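Local coordinates for sporozoite surface protein 2 (Plasmodium vivax, PDB 4HQO) that probably serves as a receptor for gliding motility and cell adhesion on the sporozoite surface, through a metal-binding von Willebrand factor A domain and a thrombospondin repeat, at residues L51-R55 with D56-L60; L144-A147 with N148-Q152; Q164-H168 with Q169-L173. The protein carries 4 engineered substitutions. One frame throughout, in Å; residues are numbered along the deposited sequence.

Contact 1. Residues L51-R55 with D56-L60; sequences LSLSR and DTINL
Ser-54 and Thr-57 meet through their hydroxyls, with Ser-54 OG 2.7 Å from Thr-57 OG1 in a hydrogen bond whose direction is open. Each oxygen lies between its own backbone N and carbonyl carbon (chi1 76° and 66°), the rotation that lets the two groups meet. Thr-57 OG1 is gripped a second time by a water 2.6 Å away, and that water also binds Ser-52 OG, at 2.7 Å. Between the backbones, Thr-57 N donates to Ser-54 O (3.2 Å), arriving well above the carbonyl plane, 67° out of it. This closes a type I beta turn, Ser-54 to Thr-57, which carries the chain from the loop after helix 33-49 into strand 58-65 of the central sheet of the von Willebrand factor A domain. Ser-54 N in turn donates to Ile-58 O at 3.2 Å, this time in the carbonyl plane, and the same oxygen receives a CA-H contact from Leu-53 CA. Alongside the single backbone bridge between Leu-53 and Ile-58, Leu-53 CD2 packs on Ile-58 CG2 at 3.6 Å, the two side chains crossing at about a right angle. Thr-57 O accepts from Arg-122 NH1, while Arg-55 NH1 reaches Gly-76 O.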
ATOM      1  N   LEU A  51     -10.373   5.822  -9.442  1.00 41.08           N
ATOM      2  CA  LEU A  51      -9.804   4.848  -8.516  1.00 37.62           C
ATOM      3  C   LEU A  51     -10.849   3.879  -8.002  1.00 51.22           C
ATOM      4  O   LEU A  51     -11.878   4.289  -7.471  1.00 44.76           O
ATOM      5  CB  LEU A  51      -9.181   5.548  -7.319  1.00 30.09           C
ATOM      6  CG  LEU A  51      -8.036   6.515  -7.586  1.00 35.29           C
ATOM      7  CD1 LEU A  51      -7.641   7.166  -6.275  1.00 28.54           C
ATOM      8  CD2 LEU A  51      -6.881   5.752  -8.201  1.00 35.80           C
ATOM      9  N   SER A  52     -10.572   2.590  -8.138  1.00 42.29           N
ATOM     10  CA  SER A  52     -11.457   1.575  -7.592  1.00 44.60           C
ATOM     11  C   SER A  52     -11.178   1.359  -6.099  1.00 44.40           C
ATOM     12  O   SER A  52     -10.491   0.408  -5.728  1.00 43.39           O
ATOM     13  CB  SER A  52     -11.299   0.264  -8.371  1.00 40.67           C
ATOM     14  OG  SER A  52     -12.257  -0.695  -7.950  1.00 54.57           O
ATOM     15  N   LEU A  53     -11.704   2.243  -5.246  1.00 32.03           N
ATOM     16  CA  LEU A  53     -11.519   2.103  -3.808  1.00 25.27           C
ATOM     17  C   LEU A  53     -12.393   0.984  -3.249  1.00 31.84           C
ATOM     18  O   LEU A  53     -13.517   0.773  -3.709  1.00 40.19           O
ATOM     19  CB  LEU A  53     -11.811   3.425  -3.085  1.00 29.14           C
ATOM     20  CG  LEU A  53     -11.089   4.676  -3.605  1.00 34.12           C
ATOM     21  CD1 LEU A  53     -11.596   5.927  -2.899  1.00 31.90           C
ATOM     22  CD2 LEU A  53      -9.592   4.570  -3.446  1.00 29.86           C
ATOM     23  N   SER A  54     -11.847   0.240  -2.290  1.00 30.39           N
ATOM     24  CA  SER A  54     -12.596  -0.758  -1.532  1.00 28.63           C
ATOM     25  C   SER A  54     -11.717  -1.226  -0.390  1.00 35.43           C
ATOM     26  O   SER A  54     -10.508  -1.016  -0.410  1.00 33.28           O
ATOM     27  CB  SER A  54     -13.019  -1.963  -2.393  1.00 32.01           C
ATOM     28  OG  SER A  54     -11.926  -2.833  -2.650  1.00 40.00           O
ATOM     29  N   ARG A  55     -12.329  -1.858   0.604  1.00 35.80           N
ATOM     30  CA  ARG A  55     -11.602  -2.352   1.766  1.00 33.32           C
ATOM     31  C   ARG A  55     -10.381  -3.183   1.365  1.00 36.07           C
ATOM     32  O   ARG A  55      -9.277  -2.931   1.839  1.00 37.63           O
ATOM     33  CB  ARG A  55     -12.546  -3.171   2.649  1.00 34.57           C
ATOM     34  CG  ARG A  55     -11.843  -4.134   3.585  1.00 41.67           C
ATOM     35  CD  ARG A  55     -11.288  -3.408   4.775  1.00 48.74           C
ATOM     36  NE  ARG A  55     -12.372  -2.793   5.530  1.00 58.59           N
ATOM     37  CZ  ARG A  55     -12.341  -1.558   6.021  1.00 59.14           C
ATOM     38  NH1 ARG A  55     -11.260  -0.783   5.847  1.00 41.55           N
ATOM     39  NH2 ARG A  55     -13.400  -1.104   6.688  1.00 55.30           N
ATOM     40  N   ASP A  56     -10.578  -4.145   0.464  1.00 35.51           N
ATOM     41  CA  ASP A  56      -9.524  -5.106   0.117  1.00 39.76           C
ATOM     42  C   ASP A  56      -8.578  -4.666  -0.998  1.00 38.44           C
ATOM     43  O   ASP A  56      -7.619  -5.375  -1.312  1.00 37.98           O
ATOM     44  CB  ASP A  56     -10.138  -6.457  -0.274  1.00 44.66           C
ATOM     45  CG  ASP A  56     -10.931  -7.086   0.853  1.00 55.44           C
ATOM     46  OD1 ASP A  56     -10.601  -6.814   2.033  1.00 60.64           O
ATOM     47  OD2 ASP A  56     -11.881  -7.848   0.555  1.00 66.09           O
ATOM     48  N   THR A  57      -8.848  -3.529  -1.627  1.00 30.82           N
ATOM     49  CA  THR A  57      -8.004  -3.118  -2.746  1.00 31.57           C
ATOM     50  C   THR A  57      -7.352  -1.749  -2.509  1.00 36.27           C
ATOM     51  O   THR A  57      -6.468  -1.622  -1.650  1.00 32.34           O
ATOM     52  CB  THR A  57      -8.732  -3.223  -4.127  1.00 41.82           C
ATOM     53  OG1 THR A  57      -9.807  -2.280  -4.206  1.00 33.59           O
ATOM     54  CG2 THR A  57      -9.289  -4.635  -4.339  1.00 33.54           C
ATOM     55  N   ILE A  58      -7.768  -0.727  -3.247  1.00 36.08           N
ATOM     56  CA  ILE A  58      -7.161   0.597  -3.059  1.00 28.21           C
ATOM     57  C   ILE A  58      -7.714   1.309  -1.822  1.00 30.82           C
ATOM     58  O   ILE A  58      -8.924   1.436  -1.665  1.00 28.33           O
ATOM     59  CB  ILE A  58      -7.319   1.481  -4.314  1.00 27.95           C
ATOM     60  CG1 ILE A  58      -6.863   0.703  -5.556  1.00 36.24           C
ATOM     61  CG2 ILE A  58      -6.518   2.772  -4.161  1.00 29.67           C
ATOM     62  CD1 ILE A  58      -6.944   1.481  -6.856  1.00 37.10           C
ATOM     63  N   ASN A  59      -6.818   1.744  -0.938  1.00 32.86           N
ATOM     64  CA  ASN A  59      -7.190   2.570   0.212  1.00 26.92           C
ATOM     65  C   ASN A  59      -6.539   3.941   0.069  1.00 34.92           C
ATOM     66  O   ASN A  59      -5.328   4.057  -0.147  1.00 29.13           O
ATOM     67  CB  ASN A  59      -6.737   1.950   1.536  1.00 28.68           C
ATOM     68  CG  ASN A  59      -7.407   0.613   1.842  1.00 34.43           C
ATOM     69  OD1 ASN A  59      -8.164   0.056   1.030  1.00 34.96           O
ATOM     70  ND2 ASN A  59      -7.115   0.083   3.024  1.00 24.41           N
ATOM     71  N   LEU A  60      -7.345   4.981   0.195  1.00 29.32           N
ATOM     72  CA  LEU A  60      -6.870   6.335  -0.021  1.00 27.26           C
ATOM     73  C   LEU A  60      -6.456   6.997   1.296  1.00 25.19           C
ATOM     74  O   LEU A  60      -7.130   6.853   2.313  1.00 29.35           O
ATOM     75  CB  LEU A  60      -7.970   7.154  -0.714  1.00 28.42           C
ATOM     76  CG  LEU A  60      -7.702   8.632  -1.001  1.00 36.48           C
ATOM     77  CD1 LEU A  60      -6.583   8.777  -2.021  1.00 23.64           C
ATOM     78  CD2 LEU A  60      -8.988   9.334  -1.486  1.00 31.33           C
TER
HETATM   79  O   HOH W   1     -10.667  -2.489  -6.686  1.00 51.03           O

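Contact 2. Residues L144-A147 with N148-Q152; sequences LEVA and NKLKQ
Glu-145 and Lys-149 run out from successive turns of one helix and converge at their charged ends without touching. Glu-145 sends its CG anti to the backbone N (chi1 -178°), whereas the Lys-149 CG sits beside its own N (chi1 -73°) and the chain beyond is fully extended. The lysine therefore reaches back along the glutamate, with Glu-145 CG 4.2 Å from Lys-149 CE. Glu-145 OE2 and Lys-149 NZ remain 4.3 Å apart, too far for a salt bridge. A water spans the gap, donating to Glu-145 OE2 (3.0 Å) and accepting from Lys-149 NZ (2.9 Å).

The later side chains fold back over carbonyls of the preceding turn. Asn-148 rests its CG 3.3 Å from Leu-144 O, and Lys-151 lays its CG 3.2 Å from Ala-147 O before stretching onward until its NZ donates to Ile-174 O. Val-146 CG2 and Leu-150 CD1 come only loosely together, at 4.5 Å. Regular backbone bonds, each from a residue's N to the carbonyl four positions earlier, hold this scaffold from Leu-144 to Lys-151.

Helix 140-152 is the connection of a beta-alpha-beta unit between the parallel strands 126-133 and 156-161; Val-146, Lys-149 and Leu-150 touch helix 105-117, and Leu-144 and Ala-147 meet helix 168-175.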
ATOM      1  N   LEU A 144      13.410  17.006  -1.445  1.00 27.98           N
ATOM      2  CA  LEU A 144      14.083  15.991  -2.255  1.00 35.19           C
ATOM      3  C   LEU A 144      14.590  14.844  -1.386  1.00 43.26           C
ATOM      4  O   LEU A 144      14.570  13.679  -1.786  1.00 38.63           O
ATOM      5  CB  LEU A 144      15.271  16.600  -3.014  1.00 36.86           C
ATOM      6  CG  LEU A 144      14.995  17.589  -4.151  1.00 47.72           C
ATOM      7  CD1 LEU A 144      16.295  18.090  -4.739  1.00 48.35           C
ATOM      8  CD2 LEU A 144      14.149  16.945  -5.236  1.00 42.92           C
ATOM      9  N   GLU A 145      15.052  15.190  -0.194  1.00 32.36           N
ATOM     10  CA  GLU A 145      15.673  14.234   0.707  1.00 33.65           C
ATOM     11  C   GLU A 145      14.656  13.212   1.200  1.00 36.37           C
ATOM     12  O   GLU A 145      14.917  12.009   1.190  1.00 37.59           O
ATOM     13  CB  GLU A 145      16.289  14.964   1.899  1.00 32.31           C
ATOM     14  CG  GLU A 145      17.005  14.056   2.883  1.00 34.23           C
ATOM     15  CD  GLU A 145      17.415  14.792   4.152  1.00 38.90           C
ATOM     16  OE1 GLU A 145      16.646  15.659   4.628  1.00 44.26           O
ATOM     17  OE2 GLU A 145      18.505  14.514   4.666  1.00 39.61           O
ATOM     18  N   VAL A 146      13.495  13.688   1.632  1.00 31.21           N
ATOM     19  CA  VAL A 146      12.473  12.775   2.125  1.00 35.74           C
ATOM     20  C   VAL A 146      11.854  11.950   0.992  1.00 35.48           C
ATOM     21  O   VAL A 146      11.549  10.770   1.177  1.00 34.69           O
ATOM     22  CB  VAL A 146      11.378  13.491   2.949  1.00 33.14           C
ATOM     23  CG1 VAL A 146      10.659  14.525   2.108  1.00 31.11           C
ATOM     24  CG2 VAL A 146      10.387  12.478   3.499  1.00 30.80           C
ATOM     25  N   ALA A 147      11.683  12.558  -0.178  1.00 31.82           N
ATOM     26  CA  ALA A 147      11.172  11.825  -1.338  1.00 31.78           C
ATOM     27  C   ALA A 147      12.124  10.681  -1.661  1.00 39.37           C
ATOM     28  O   ALA A 147      11.702   9.564  -1.944  1.00 39.66           O
ATOM     29  CB  ALA A 147      11.050  12.731  -2.526  1.00 26.79           C
ATOM     30  N   ASN A 148      13.416  10.979  -1.606  1.00 37.54           N
ATOM     31  CA  ASN A 148      14.437   9.991  -1.874  1.00 33.47           C
ATOM     32  C   ASN A 148      14.425   8.860  -0.848  1.00 40.45           C
ATOM     33  O   ASN A 148      14.589   7.705  -1.207  1.00 35.24           O
ATOM     34  CB  ASN A 148      15.817  10.651  -1.951  1.00 41.92           C
ATOM     35  CG  ASN A 148      16.111  11.227  -3.321  1.00 68.99           C
ATOM     36  OD1 ASN A 148      15.484  10.849  -4.312  1.00 81.00           O
ATOM     37  ND2 ASN A 148      17.068  12.148  -3.387  1.00 85.56           N
ATOM     38  N   LYS A 149      14.226   9.193   0.424  1.00 32.10           N
ATOM     39  CA  LYS A 149      14.124   8.177   1.466  1.00 41.73           C
ATOM     40  C   LYS A 149      12.914   7.271   1.231  1.00 38.22           C
ATOM     41  O   LYS A 149      12.978   6.071   1.453  1.00 44.92           O
ATOM     42  CB  LYS A 149      14.032   8.822   2.847  1.00 38.88           C
ATOM     43  CG  LYS A 149      15.341   9.413   3.341  1.00 46.35           C
ATOM     44  CD  LYS A 149      15.173  10.040   4.709  1.00 52.56           C
ATOM     45  CE  LYS A 149      16.501  10.566   5.246  1.00 63.37           C
ATOM     46  NZ  LYS A 149      16.322  11.262   6.551  1.00 68.26           N
ATOM     47  N   LEU A 150      11.811   7.854   0.786  1.00 33.14           N
ATOM     48  CA  LEU A 150      10.615   7.078   0.493  1.00 32.06           C
ATOM     49  C   LEU A 150      10.873   6.053  -0.630  1.00 38.45           C
ATOM     50  O   LEU A 150      10.526   4.876  -0.507  1.00 36.28           O
ATOM     51  CB  LEU A 150       9.460   8.010   0.144  1.00 26.17           C
ATOM     52  CG  LEU A 150       8.825   8.734   1.340  1.00 32.58           C
ATOM     53  CD1 LEU A 150       7.925   9.848   0.878  1.00 27.31           C
ATOM     54  CD2 LEU A 150       8.027   7.772   2.198  1.00 29.78           C
ATOM     55  N   LYS A 151      11.506   6.509  -1.705  1.00 30.56           N
ATOM     56  CA  LYS A 151      11.831   5.656  -2.836  1.00 39.92           C
ATOM     57  C   LYS A 151      12.735   4.504  -2.434  1.00 47.69           C
ATOM     58  O   LYS A 151      12.583   3.391  -2.939  1.00 44.07           O
ATOM     59  CB  LYS A 151      12.474   6.484  -3.949  1.00 35.76           C
ATOM     60  CG  LYS A 151      11.533   7.580  -4.488  1.00 40.88           C
ATOM     61  CD  LYS A 151      12.164   8.302  -5.671  1.00 49.55           C
ATOM     62  CE  LYS A 151      11.343   9.505  -6.112  1.00 45.97           C
ATOM     63  NZ  LYS A 151      11.936  10.133  -7.337  1.00 44.71           N
ATOM     64  N   GLN A 152      13.659   4.772  -1.511  1.00 43.13           N
ATOM     65  CA  GLN A 152      14.583   3.754  -1.021  1.00 45.67           C
ATOM     66  C   GLN A 152      13.865   2.667  -0.236  1.00 44.37           C
ATOM     67  O   GLN A 152      14.402   1.578  -0.038  1.00 50.05           O
ATOM     68  CB  GLN A 152      15.678   4.377  -0.145  1.00 48.46           C
ATOM     69  CG  GLN A 152      16.856   4.942  -0.921  1.00 63.77           C
ATOM     70  CD  GLN A 152      17.839   5.693  -0.030  1.00 81.80           C
ATOM     71  OE1 GLN A 152      17.560   5.961   1.142  1.00 76.28           O
ATOM     72  NE2 GLN A 152      18.996   6.035  -0.587  1.00 93.99           N
TER
HETATM   73  O   HOH W   2      18.994  12.416   6.796  1.00 66.50           O

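Contact 3. Residues Q164-H168 with Q169-L173; sequences QGINH and QFNRL
Asn-167 caps the helix that begins just after it: its OD1 accepts from Phe-170 N at 2.9 Å in a nearly straight bond. The amide gets there because its CG is anti to the backbone N (chi1 -173°), bringing OD1 over the N-terminal end of the helix, and the donor approaches from above the amide carbonyl plane, 54° out of it. The side chain thus supplies an acceptor for Phe-170 N, a first-turn amide without a helical carbonyl, while Asn-167 O takes the first regular bond of the helix, from Asn-171 N at 3.1 Å.

The close-packed side is formed by Ile-166, His-168 and Asn-171. Ile-166 CG2 lies 3.4 Å from Asn-171 ND2, the two side chains crossing at about a right angle, and the same methyl sits over one face of the His-168 ring, offset toward its rim. Tyr-187 OH bonds both His-168 ND1 and Asn-171 ND2, fixing how the ring and the amide are turned. Phe-170 directs its ring away from the cap, toward helix 140-152.

The other side is looser and wetter. Gln-169 is exposed, and its chain bends at chi2 (-83°), which turns OE1 to a water shared with Asn-167. That water donates to Gln-169 OE1 at 2.7 Å and accepts only weakly from Asn-167 ND2, at 3.3 Å, so water rather than direct contact links the two amides.

An asparagine N-cap of this kind is a common start for a helix. Here it opens helix 168-175, which follows strand 156-161 in the alternating alpha/beta fold of a von Willebrand factor A domain, on the end of the domain that holds the magnesium ion bound by Ser-28, Ser-30 and Thr-103, the metal-ion-dependent adhesion site (MIDAS) of such domains.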
ATOM      1  N   GLN A 164      -0.773  27.990 -10.866  1.00 41.73           N
ATOM      2  CA  GLN A 164      -0.644  29.019 -11.890  1.00 54.20           C
ATOM      3  C   GLN A 164       0.789  29.185 -12.391  1.00 58.51           C
ATOM      4  O   GLN A 164       1.004  29.584 -13.538  1.00 61.49           O
ATOM      5  CB  GLN A 164      -1.179  30.362 -11.370  1.00 61.90           C
ATOM      6  CG  GLN A 164      -0.416  30.918 -10.172  1.00 67.29           C
ATOM      7  CD  GLN A 164      -1.174  32.014  -9.449  1.00 76.94           C
ATOM      8  OE1 GLN A 164      -2.123  32.586  -9.984  1.00 87.13           O
ATOM      9  NE2 GLN A 164      -0.763  32.307  -8.219  1.00 75.21           N
ATOM     10  N   GLY A 165       1.763  28.882 -11.534  1.00 49.70           N
ATOM     11  CA  GLY A 165       3.166  29.045 -11.882  1.00 45.93           C
ATOM     12  C   GLY A 165       4.011  27.847 -11.489  1.00 51.57           C
ATOM     13  O   GLY A 165       4.636  27.831 -10.425  1.00 50.82           O
ATOM     14  N   ILE A 166       4.036  26.847 -12.364  1.00 47.18           N
ATOM     15  CA  ILE A 166       4.703  25.582 -12.086  1.00 46.69           C
ATOM     16  C   ILE A 166       6.210  25.621 -12.351  1.00 52.30           C
ATOM     17  O   ILE A 166       6.661  26.101 -13.394  1.00 50.52           O
ATOM     18  CB  ILE A 166       4.067  24.435 -12.904  1.00 39.03           C
ATOM     19  CG1 ILE A 166       2.564  24.371 -12.637  1.00 46.10           C
ATOM     20  CG2 ILE A 166       4.724  23.098 -12.561  1.00 40.32           C
ATOM     21  CD1 ILE A 166       1.835  23.314 -13.454  1.00 50.01           C
ATOM     22  N   ASN A 167       6.981  25.125 -11.385  1.00 43.49           N
ATOM     23  CA  ASN A 167       8.404  24.883 -11.577  1.00 39.67           C
ATOM     24  C   ASN A 167       8.607  23.449 -12.056  1.00 43.01           C
ATOM     25  O   ASN A 167       8.731  22.522 -11.245  1.00 40.91           O
ATOM     26  CB  ASN A 167       9.168  25.134 -10.273  1.00 39.85           C
ATOM     27  CG  ASN A 167      10.678  25.075 -10.450  1.00 38.47           C
ATOM     28  OD1 ASN A 167      11.197  24.336 -11.289  1.00 43.84           O
ATOM     29  ND2 ASN A 167      11.392  25.854  -9.651  1.00 46.51           N
ATOM     30  N   HIS A 168       8.635  23.267 -13.374  1.00 45.79           N
ATOM     31  CA  HIS A 168       8.734  21.933 -13.961  1.00 44.61           C
ATOM     32  C   HIS A 168      10.087  21.294 -13.695  1.00 45.65           C
ATOM     33  O   HIS A 168      10.192  20.069 -13.609  1.00 39.36           O
ATOM     34  CB  HIS A 168       8.468  21.974 -15.469  1.00 49.16           C
ATOM     35  CG  HIS A 168       7.076  22.392 -15.821  1.00 52.04           C
ATOM     36  ND1 HIS A 168       5.969  21.654 -15.466  1.00 41.17           N
ATOM     37  CD2 HIS A 168       6.610  23.473 -16.492  1.00 51.33           C
ATOM     38  CE1 HIS A 168       4.878  22.261 -15.904  1.00 48.32           C
ATOM     39  NE2 HIS A 168       5.240  23.367 -16.530  1.00 53.75           N
ATOM     40  N   GLN A 169      11.119  22.125 -13.570  1.00 45.29           N
ATOM     41  CA  GLN A 169      12.462  21.625 -13.280  1.00 45.05           C
ATOM     42  C   GLN A 169      12.480  20.891 -11.938  1.00 37.99           C
ATOM     43  O   GLN A 169      12.969  19.767 -11.848  1.00 38.85           O
ATOM     44  CB  GLN A 169      13.486  22.766 -13.304  1.00 48.68           C
ATOM     45  CG  GLN A 169      14.936  22.348 -13.021  1.00 55.48           C
ATOM     46  CD  GLN A 169      15.248  22.241 -11.530  1.00 60.28           C
ATOM     47  OE1 GLN A 169      14.727  23.007 -10.715  1.00 60.67           O
ATOM     48  NE2 GLN A 169      16.089  21.280 -11.169  1.00 61.17           N
ATOM     49  N   PHE A 170      11.936  21.515 -10.897  1.00 38.56           N
ATOM     50  CA  PHE A 170      11.916  20.869  -9.593  1.00 37.66           C
ATOM     51  C   PHE A 170      10.980  19.661  -9.560  1.00 40.23           C
ATOM     52  O   PHE A 170      11.311  18.638  -8.959  1.00 39.31           O
ATOM     53  CB  PHE A 170      11.538  21.834  -8.463  1.00 32.21           C
ATOM     54  CG  PHE A 170      11.539  21.174  -7.104  1.00 32.11           C
ATOM     55  CD1 PHE A 170      12.719  21.047  -6.387  1.00 40.34           C
ATOM     56  CD2 PHE A 170      10.372  20.623  -6.579  1.00 36.23           C
ATOM     57  CE1 PHE A 170      12.735  20.410  -5.153  1.00 35.26           C
ATOM     58  CE2 PHE A 170      10.384  19.979  -5.348  1.00 35.34           C
ATOM     59  CZ  PHE A 170      11.570  19.886  -4.633  1.00 33.46           C
ATOM     60  N   ASN A 171       9.800  19.792 -10.164  1.00 37.30           N
ATOM     61  CA  ASN A 171       8.854  18.679 -10.212  1.00 36.35           C
ATOM     62  C   ASN A 171       9.463  17.448 -10.866  1.00 33.47           C
ATOM     63  O   ASN A 171       9.280  16.337 -10.380  1.00 33.66           O
ATOM     64  CB  ASN A 171       7.562  19.069 -10.936  1.00 31.10           C
ATOM     65  CG  ASN A 171       6.584  19.814 -10.036  1.00 30.99           C
ATOM     66  OD1 ASN A 171       6.745  19.849  -8.819  1.00 33.00           O
ATOM     67  ND2 ASN A 171       5.546  20.388 -10.636  1.00 32.10           N
ATOM     68  N   ARG A 172      10.190  17.656 -11.962  1.00 31.06           N
ATOM     69  CA  ARG A 172      10.840  16.564 -12.667  1.00 37.16           C
ATOM     70  C   ARG A 172      11.955  15.981 -11.810  1.00 42.34           C
ATOM     71  O   ARG A 172      12.181  14.769 -11.801  1.00 37.95           O
ATOM     72  CB  ARG A 172      11.414  17.037 -14.008  1.00 41.20           C
ATOM     73  CG  ARG A 172      10.373  17.312 -15.090  1.00 40.14           C
ATOM     74  CD  ARG A 172      11.026  17.724 -16.405  1.00 51.56           C
ATOM     75  NE  ARG A 172      11.071  16.618 -17.361  1.00 74.75           N
ATOM     76  CZ  ARG A 172      12.163  15.919 -17.657  1.00 84.81           C
ATOM     77  NH1 ARG A 172      13.323  16.209 -17.082  1.00 89.42           N
ATOM     78  NH2 ARG A 172      12.096  14.931 -18.537  1.00 87.74           N
ATOM     79  N   LEU A 173      12.652  16.850 -11.089  1.00 38.66           N
ATOM     80  CA  LEU A 173      13.755  16.411 -10.250  1.00 45.38           C
ATOM     81  C   LEU A 173      13.236  15.519  -9.126  1.00 31.15           C
ATOM     82  O   LEU A 173      13.720  14.415  -8.933  1.00 40.16           O
ATOM     83  CB  LEU A 173      14.525  17.612  -9.693  1.00 40.72           C
ATOM     84  CG  LEU A 173      15.797  17.291  -8.916  1.00 38.63           C
ATOM     85  CD1 LEU A 173      16.775  16.519  -9.786  1.00 38.27           C
ATOM     86  CD2 LEU A 173      16.427  18.582  -8.408  1.00 44.67           C
TER
HETATM   87  O   HOH W   3      14.422  25.640 -10.956  1.00 67.73           O

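Contacts 2 and 3 belong to neighbouring helices and touch directly: Leu-144 CD2 packs on Phe-170 CE1 and Leu-144 CD1 on Leu-173 CD2, both at 3.7 Å, with the contact centres 18 Å apart. Contact 1 stands apart, its nearest atoms about 14 Å from those of contact 2 and about 19 Å from those of contact 3. All three lie in the von Willebrand factor A domain. Contact 3 is near the magnesium site, with the Asn-167 side chain about 10 Å from the ion and that of Phe-170 about 8 Å from that of Thr-103. The bound sodium lies about 12 Å from the side chains of both Leu-60 and Leu-150.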